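PDB 5NY5: 3,4-dihydroxybenzoate decarboxylase from Enterobacter cloacae, which probably catalyses the reversible decarboxylation of 3,4-dihydroxybenzoate to catechol, as a UbiD-family enzyme that uses prenylated FMN and a metal ion. Local coordinates for residues A[12-15]-A[16-19]; A[109-112]-A[113-116]; A[61-64]-A[65-68]; A[410-413]-A[414-417]. One frame throughout, in Å; residues are numbered along the deposited sequence.

Interaction 1. Residues A[12-15]-A[16-19]; sequences IALL and QRHP
Two torsions bring Leu-14 and Arg-17 together: CG of Leu-14 stands opposite the backbone N (chi1 175°), and the arginine chain folds back at chi3 (-72°) over the turn that precedes it. Methyl CD1 of Leu-14 then meets NH2 of Arg-17 at 3.4 Å, the two side chains crossing at about a right angle. One face of the guanidinium is covered by CA of Leu-14, displaced toward the rim of the group. The leucine also rests on Ile-5, and the arginine reaches Asn-3.

Gln-16 runs an extended chain back along the helix, laying its CG 3.4 Å from O of Ile-12 and its OE1 3.5 Å from CA of Ala-13. His-18 sets the edge of its ring against the backbone, CD2 being 3.3 Å from O of Leu-14 and the oxygen lying near the ring plane. On the buried side, Leu-15 packs against Tyr-22, Met-75 and Leu-85.

The backbone bonds show the helix tightening. N of Gln-16 binds O of Ile-12 at 3.0 Å, a regular four-residue step. N of Arg-17 instead makes a weak bond to O of Leu-14, and N of His-18 bonds to O of Leu-15 at 2.9 Å, well above the carbonyl plane. Pro-19 has no N-H to continue the pattern. This change from four- to three-residue bonding, followed by proline, is characteristic of a helix C-terminus, here that of helix 8-16 as the chain turns toward strand 22-25 of the N-terminal UbiD domain.

Interaction 2. Residues A[109-112]-A[113-116]; sequences VVPA and SQAP
Pro-111 and Gln-114 close the tight part of this contact, the N-H of Gln-114 reaching O of Pro-111 at 2.9 Å along a nearly straight bond (163°). The donor sits above the carbonyl plane rather than on a lone pair. One residue on, N of Ala-115 bonds to O of Ala-112 at 3.2 Å, again from well above the plane. Both bonds span three residues, which marks a short 3-10 turn in the loop that follows strand 108-110. Methyl CB of Ala-115 closes over the same turn, 3.7 Å from O and 3.9 Å from CA of Ala-112. This buried methyl also touches Val-248 on the neighbouring strand, while Val-110 is held to Leu-247 by backbone hydrogen bonding.

The solvent side is looser. Gln-114, its CG beside the backbone N (chi1 -76°), sends an extended chain past Val-110, the two side chains crossing at about a right angle. Its OE1 comes no nearer than 4.0 Å to CB of Val-110, and CB of Gln-114 lies 4.1 Å from the CG2 methyl of Val-110. Ser-113 is exposed. The exposed Ala-112 leans on Gln-118, and Pro-116 packs on Arg-260 and Arg-312.

No side-chain hydrogen bond or salt bridge links 109-112 to 113-116. The chemistry therefore implies that two main-chain bonds define the bend, on the way from strand 108-110 toward strand 120-123, while the glutamine and valine add only weak van der Waals contact at the surface.

Interaction 3. Residues A[61-64]-A[65-68]; sequences NSVK and GYPG
Val-63 and Tyr-66 form the first shell: CG1 of the valine, opposite the backbone N (chi1 -176°), touches CB of the tyrosine at 3.7 Å. The same methyl lies 4.0 Å from ring atom CD1 of Tyr-66, approaching obliquely. CD1 of Tyr-66 also lies 3.4 Å from O of Lys-64, an oxygen at the ring edge and near its plane.

Behind these contacts, N of Tyr-66 bonds to O of Val-63 at 2.9 Å (157°), closing a type II beta turn. Lys-64 and Gly-65 are its central residues, and the positive phi of Gly-65 (75°) favours glycine. The turn belongs to the loop joining the antiparallel neighbours 57-60 and 70-73 in a mixed sheet of the N-terminal domain. A water between the two arms accepts the N-H of Val-63, 3.0 Å from that N.

Farther out, Tyr-66 OH is hydrogen-bonded to O of Arg-132, fixing the far end of the ring, and Lys-64 stretches an extended chain to a salt bridge with Glu-34. Val-63 is buried against Pro-31 and Ile-71, and Asn-61 ND2 bonds to Glu-24.

Interaction 4. Residues A[410-413]-A[414-417]; sequences SDDI and LWAM
Asp-412 and Trp-415 lie side by side and point the same way, the carboxylate and indole planes only 25° apart. OD1 of the aspartate passes CE3 of the ring at 4.1 Å, a contact of neighbours rather than a hydrogen bond. The main-chain O of Asp-412 sits at the ring edge, near its plane and 4.0 Å from CE3. In Trp-415 CG is opposite the backbone N (chi1 172°), which sends the indole outward from the helix, beside the Asp-412 carboxylate. CB of Trp-415, placed by the helical backbone, lies 3.5 Å from O of Asp-412. Arg-475 joins the two groups, forming a salt bridge with OD1 of Asp-412 and a cation-pi contact with the indole; OD2 of Asp-412 accepts from N of Asp-406.

These residues belong to helix 410-419 of the C-terminal UbiD domain, in regular alpha-helical bonding: N of Trp-415 to O of Asp-411 measures 3.0 Å, and the links from Leu-414, Ala-416 and Met-417 follow the same four-residue step. A different side of the helix meets strand 397-401, where Ile-413 and Met-417 touch Ile-399 and Ala-416 touches Val-401.

Leu-414 hugs the preceding turn, with CG 3.5 Å from O of Ser-410. The selenomethionine Met-417 lays CG 3.3 Å from O of Ile-413 before bending at both chi2 and chi3. Across the subunit boundary, Trp-415 NE1 bonds to O of Pro-291 of the second subunit, whose Tyr-293 ring meets the indole with the two planes about 30° apart, and Asp-411 OD1 bonds to Ser-410 OG of that subunit.

The four contacts are local segments of one chain, in the order 1, 3, 2, 4, and none touches another. Interactions 1 and 3 both belong to the N-terminal UbiD domain; their centres are 24 Å apart and their nearest atoms about 9 Å. Interaction 2, in the FMN-binding Rift-related domain, comes within about 14 Å of each, nearest atom to nearest atom. Interaction 4 lies in the C-terminal domain, on the opposite side of the chain's centre from interaction 2, with 51 Å between their centres. Of the four, only interaction 4 is touched by another subunit of the assembly. All lie away from the prenylated FMN and manganese sites, which include Arg-171, His-189 and Glu-233.

Interaction 1. Residues A[12-15]-A[16-19]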
# COMPACT_ATOMS: atom_id res chain seq x y z
N ILE A 12 42.14 34.89 5.40
CA ILE A 12 42.92 34.42 4.26
C ILE A 12 44.34 34.08 4.70
O ILE A 12 44.94 33.11 4.21
CB ILE A 12 42.90 35.47 3.14
CG1 ILE A 12 41.48 35.65 2.61
CG2 ILE A 12 43.85 35.08 2.02
CD1 ILE A 12 41.36 36.71 1.54
N ALA A 13 44.89 34.86 5.63
CA ALA A 13 46.24 34.60 6.12
C ALA A 13 46.32 33.25 6.81
O ALA A 13 47.33 32.55 6.70
CB ALA A 13 46.67 35.72 7.06
N LEU A 14 45.27 32.87 7.54
CA LEU A 14 45.26 31.55 8.17
C LEU A 14 45.20 30.44 7.14
O LEU A 14 45.85 29.40 7.29
CB LEU A 14 44.09 31.45 9.15
CG LEU A 14 43.89 30.07 9.80
CD1 LEU A 14 45.15 29.64 10.54
CD2 LEU A 14 42.70 30.09 10.74
N LEU A 15 44.42 30.64 6.07
CA LEU A 15 44.33 29.62 5.03
C LEU A 15 45.67 29.43 4.33
O LEU A 15 46.01 28.30 3.93
CB LEU A 15 43.25 29.99 4.02
CG LEU A 15 41.82 30.11 4.55
CD1 LEU A 15 40.85 30.29 3.40
CD2 LEU A 15 41.45 28.89 5.37
N GLN A 16 46.44 30.50 4.17
CA GLN A 16 47.73 30.38 3.49
C GLN A 16 48.70 29.52 4.29
O GLN A 16 49.60 28.91 3.70
CB GLN A 16 48.31 31.77 3.23
CG GLN A 16 47.58 32.52 2.14
CD GLN A 16 47.92 34.00 2.10
OE1 GLN A 16 48.13 34.62 3.14
NE2 GLN A 16 47.98 34.57 0.90
N ARG A 17 48.53 29.44 5.60
CA ARG A 17 49.35 28.55 6.42
C ARG A 17 48.92 27.09 6.31
O ARG A 17 49.58 26.23 6.90
CB ARG A 17 49.32 29.00 7.88
CG ARG A 17 49.84 30.41 8.10
CD ARG A 17 50.30 30.65 9.54
NE ARG A 17 49.19 30.73 10.49
CZ ARG A 17 48.51 31.84 10.75
NH1 ARG A 17 48.81 32.97 10.13
NH2 ARG A 17 47.52 31.83 11.64
N HIS A 18 47.85 26.80 5.58
CA HIS A 18 47.38 25.44 5.35
C HIS A 18 47.22 25.26 3.85
O HIS A 18 46.16 25.57 3.29
CB HIS A 18 46.08 25.16 6.09
CG HIS A 18 46.19 25.25 7.58
ND1 HIS A 18 46.39 24.14 8.38
CD2 HIS A 18 46.14 26.31 8.41
CE1 HIS A 18 46.45 24.52 9.64
NE2 HIS A 18 46.31 25.83 9.69
N PRO A 19 48.25 24.77 3.16
CA PRO A 19 48.18 24.67 1.70
C PRO A 19 47.02 23.80 1.23
O PRO A 19 46.74 22.75 1.82
CB PRO A 19 49.53 24.07 1.31
CG PRO A 19 50.04 23.43 2.57
CD PRO A 19 49.53 24.28 3.69

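Interaction 2. Residues A[109-112]-A[113-116]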
# COMPACT_ATOMS: atom_id res chain seq x y z
N VAL A 109 30.26 49.52 19.16
CA VAL A 109 30.37 50.59 18.18
C VAL A 109 31.72 51.29 18.35
O VAL A 109 32.23 51.43 19.47
CB VAL A 109 29.20 51.58 18.32
CG1 VAL A 109 27.88 50.86 18.18
CG2 VAL A 109 29.27 52.32 19.64
N VAL A 110 32.32 51.69 17.23
CA VAL A 110 33.62 52.36 17.24
C VAL A 110 33.57 53.53 16.28
O VAL A 110 32.78 53.56 15.32
CB VAL A 110 34.77 51.40 16.85
CG1 VAL A 110 34.84 50.22 17.80
CG2 VAL A 110 34.61 50.94 15.41
N PRO A 111 34.41 54.54 16.51
CA PRO A 111 34.48 55.68 15.59
C PRO A 111 35.13 55.29 14.27
O PRO A 111 35.81 54.26 14.16
CB PRO A 111 35.32 56.71 16.34
CG PRO A 111 35.27 56.28 17.77
CD PRO A 111 35.19 54.79 17.74
N ALA A 112 34.94 56.15 13.27
CA ALA A 112 35.51 55.91 11.95
C ALA A 112 37.02 55.74 11.99
O ALA A 112 37.59 55.21 11.03
CB ALA A 112 35.14 57.06 11.00
N SER A 113 37.67 56.19 13.06
CA SER A 113 39.10 55.99 13.21
C SER A 113 39.47 54.51 13.13
O SER A 113 40.54 54.15 12.62
CB SER A 113 39.57 56.59 14.53
OG SER A 113 40.93 56.28 14.80
N GLN A 114 38.58 53.63 13.61
CA GLN A 114 38.84 52.20 13.69
C GLN A 114 37.99 51.40 12.70
O GLN A 114 37.72 50.22 12.91
CB GLN A 114 38.59 51.69 15.11
CG GLN A 114 39.67 52.03 16.13
CD GLN A 114 39.32 51.47 17.50
OE1 GLN A 114 38.48 52.03 18.21
NE2 GLN A 114 39.95 50.36 17.87
N ALA A 115 37.58 52.05 11.62
CA ALA A 115 36.68 51.46 10.62
C ALA A 115 37.42 51.37 9.29
O ALA A 115 37.27 52.24 8.42
CB ALA A 115 35.40 52.28 10.47
N PRO A 116 38.22 50.32 9.09
CA PRO A 116 38.88 50.15 7.78
C PRO A 116 37.92 50.13 6.62
O PRO A 116 38.29 50.51 5.51
CB PRO A 116 39.60 48.80 7.94
CG PRO A 116 39.78 48.63 9.40
CD PRO A 116 38.59 49.27 10.04

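Interaction 3. Residues A[61-64]-A[65-68]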
# COMPACT_ATOMS: atom_id res chain seq x y z
N ASN A 61 42.65 38.06 -9.12
CA ASN A 61 43.29 39.37 -9.02
C ASN A 61 43.17 40.19 -10.30
O ASN A 61 43.33 41.41 -10.24
CB ASN A 61 44.76 39.21 -8.65
CG ASN A 61 44.97 38.83 -7.20
OD1 ASN A 61 44.23 39.28 -6.32
ND2 ASN A 61 45.98 38.01 -6.94
N SER A 62 42.91 39.55 -11.43
CA SER A 62 42.82 40.23 -12.72
C SER A 62 41.40 40.10 -13.24
O SER A 62 41.01 39.02 -13.72
CB SER A 62 43.83 39.66 -13.71
OG SER A 62 43.69 40.26 -14.98
N VAL A 63 40.63 41.18 -13.16
CA VAL A 63 39.24 41.21 -13.61
C VAL A 63 39.19 42.04 -14.88
O VAL A 63 39.61 43.20 -14.89
CB VAL A 63 38.32 41.79 -12.53
CG1 VAL A 63 36.87 41.73 -12.98
CG2 VAL A 63 38.51 41.05 -11.22
N LYS A 64 38.68 41.44 -15.96
CA LYS A 64 38.60 42.14 -17.23
C LYS A 64 37.74 43.38 -17.11
O LYS A 64 36.61 43.32 -16.62
CB LYS A 64 38.04 41.21 -18.31
CG LYS A 64 38.90 40.00 -18.63
CD LYS A 64 38.23 39.14 -19.70
CE LYS A 64 39.01 37.87 -19.96
NZ LYS A 64 38.33 37.00 -20.96
N GLY A 65 38.28 44.51 -17.55
CA GLY A 65 37.60 45.78 -17.44
C GLY A 65 37.56 46.38 -16.06
O GLY A 65 36.97 47.45 -15.88
N TYR A 66 38.17 45.73 -15.07
CA TYR A 66 38.19 46.22 -13.69
C TYR A 66 39.59 46.09 -13.10
O TYR A 66 39.83 45.28 -12.20
CB TYR A 66 37.17 45.46 -12.83
CG TYR A 66 35.73 45.77 -13.15
CD1 TYR A 66 35.06 45.08 -14.15
CD2 TYR A 66 35.04 46.73 -12.44
CE1 TYR A 66 33.74 45.35 -14.44
CE2 TYR A 66 33.72 47.01 -12.72
CZ TYR A 66 33.07 46.32 -13.72
OH TYR A 66 31.76 46.59 -14.01
N PRO A 67 40.54 46.89 -13.59
CA PRO A 67 41.85 46.93 -12.93
C PRO A 67 41.71 47.47 -11.51
O PRO A 67 40.90 48.35 -11.24
CB PRO A 67 42.66 47.88 -13.82
CG PRO A 67 41.65 48.73 -14.48
CD PRO A 67 40.46 47.84 -14.71
N GLY A 68 42.51 46.91 -10.61
CA GLY A 68 42.41 47.26 -9.21
C GLY A 68 41.34 46.52 -8.44
O GLY A 68 41.29 46.65 -7.21
O HOH W 1 41.42 43.60 -11.53

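Interaction 4. Residues A[410-413]-A[414-417]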
# COMPACT_ATOMS: atom_id res chain seq x y z
N SER A 410 29.16 9.50 1.24
CA SER A 410 27.96 9.11 0.50
C SER A 410 28.03 7.65 0.05
O SER A 410 26.99 7.00 -0.06
CB SER A 410 27.76 10.02 -0.70
OG SER A 410 27.52 11.35 -0.28
N ASP A 411 29.22 7.14 -0.24
CA ASP A 411 29.36 5.71 -0.49
C ASP A 411 28.88 4.90 0.71
O ASP A 411 28.13 3.93 0.56
CB ASP A 411 30.81 5.36 -0.83
CG ASP A 411 31.21 5.76 -2.24
OD1 ASP A 411 30.33 6.19 -3.01
OD2 ASP A 411 32.40 5.65 -2.57
N ASP A 412 29.31 5.31 1.91
CA ASP A 412 28.93 4.58 3.11
C ASP A 412 27.44 4.70 3.40
O ASP A 412 26.85 3.79 4.00
CB ASP A 412 29.75 5.10 4.29
CG ASP A 412 30.20 3.98 5.21
OD1 ASP A 412 30.21 2.82 4.78
OD2 ASP A 412 30.56 4.28 6.37
N ILE A 413 26.81 5.80 2.98
CA ILE A 413 25.37 5.95 3.15
C ILE A 413 24.62 4.98 2.24
O ILE A 413 23.67 4.32 2.67
CB ILE A 413 24.95 7.41 2.89
CG1 ILE A 413 25.63 8.34 3.90
CG2 ILE A 413 23.45 7.55 2.94
CD1 ILE A 413 25.31 9.80 3.68
N LEU A 414 25.05 4.87 0.98
CA LEU A 414 24.41 3.91 0.08
C LEU A 414 24.68 2.48 0.51
O LEU A 414 23.87 1.59 0.20
CB LEU A 414 24.90 4.14 -1.36
CG LEU A 414 24.49 5.48 -1.99
CD1 LEU A 414 25.15 5.67 -3.33
CD2 LEU A 414 22.98 5.56 -2.13
N TRP A 415 25.78 2.23 1.22
CA TRP A 415 26.04 0.89 1.74
C TRP A 415 25.00 0.50 2.78
O TRP A 415 24.46 -0.61 2.75
CB TRP A 415 27.45 0.82 2.33
CG TRP A 415 27.71 -0.47 3.04
CD1 TRP A 415 28.08 -1.66 2.49
CD2 TRP A 415 27.62 -0.70 4.46
NE1 TRP A 415 28.23 -2.61 3.46
CE2 TRP A 415 27.95 -2.05 4.67
CE3 TRP A 415 27.30 0.10 5.55
CZ2 TRP A 415 27.97 -2.62 5.95
CZ3 TRP A 415 27.31 -0.47 6.81
CH2 TRP A 415 27.64 -1.81 7.00
N ALA A 416 24.73 1.40 3.74
CA ALA A 416 23.69 1.13 4.72
C ALA A 416 22.33 0.95 4.06
O ALA A 416 21.51 0.15 4.53
CB ALA A 416 23.63 2.26 5.75
N MSE A 417 22.09 1.66 2.96
CA MSE A 417 20.85 1.56 2.21
C MSE A 417 20.78 0.30 1.36
O MSE A 417 19.75 -0.02 0.79
CB MSE A 417 20.68 2.78 1.31
CG MSE A 417 20.40 4.05 2.07
SE MSE A 417 19.04 5.15 1.22
CE MSE A 417 20.17 6.15 0.01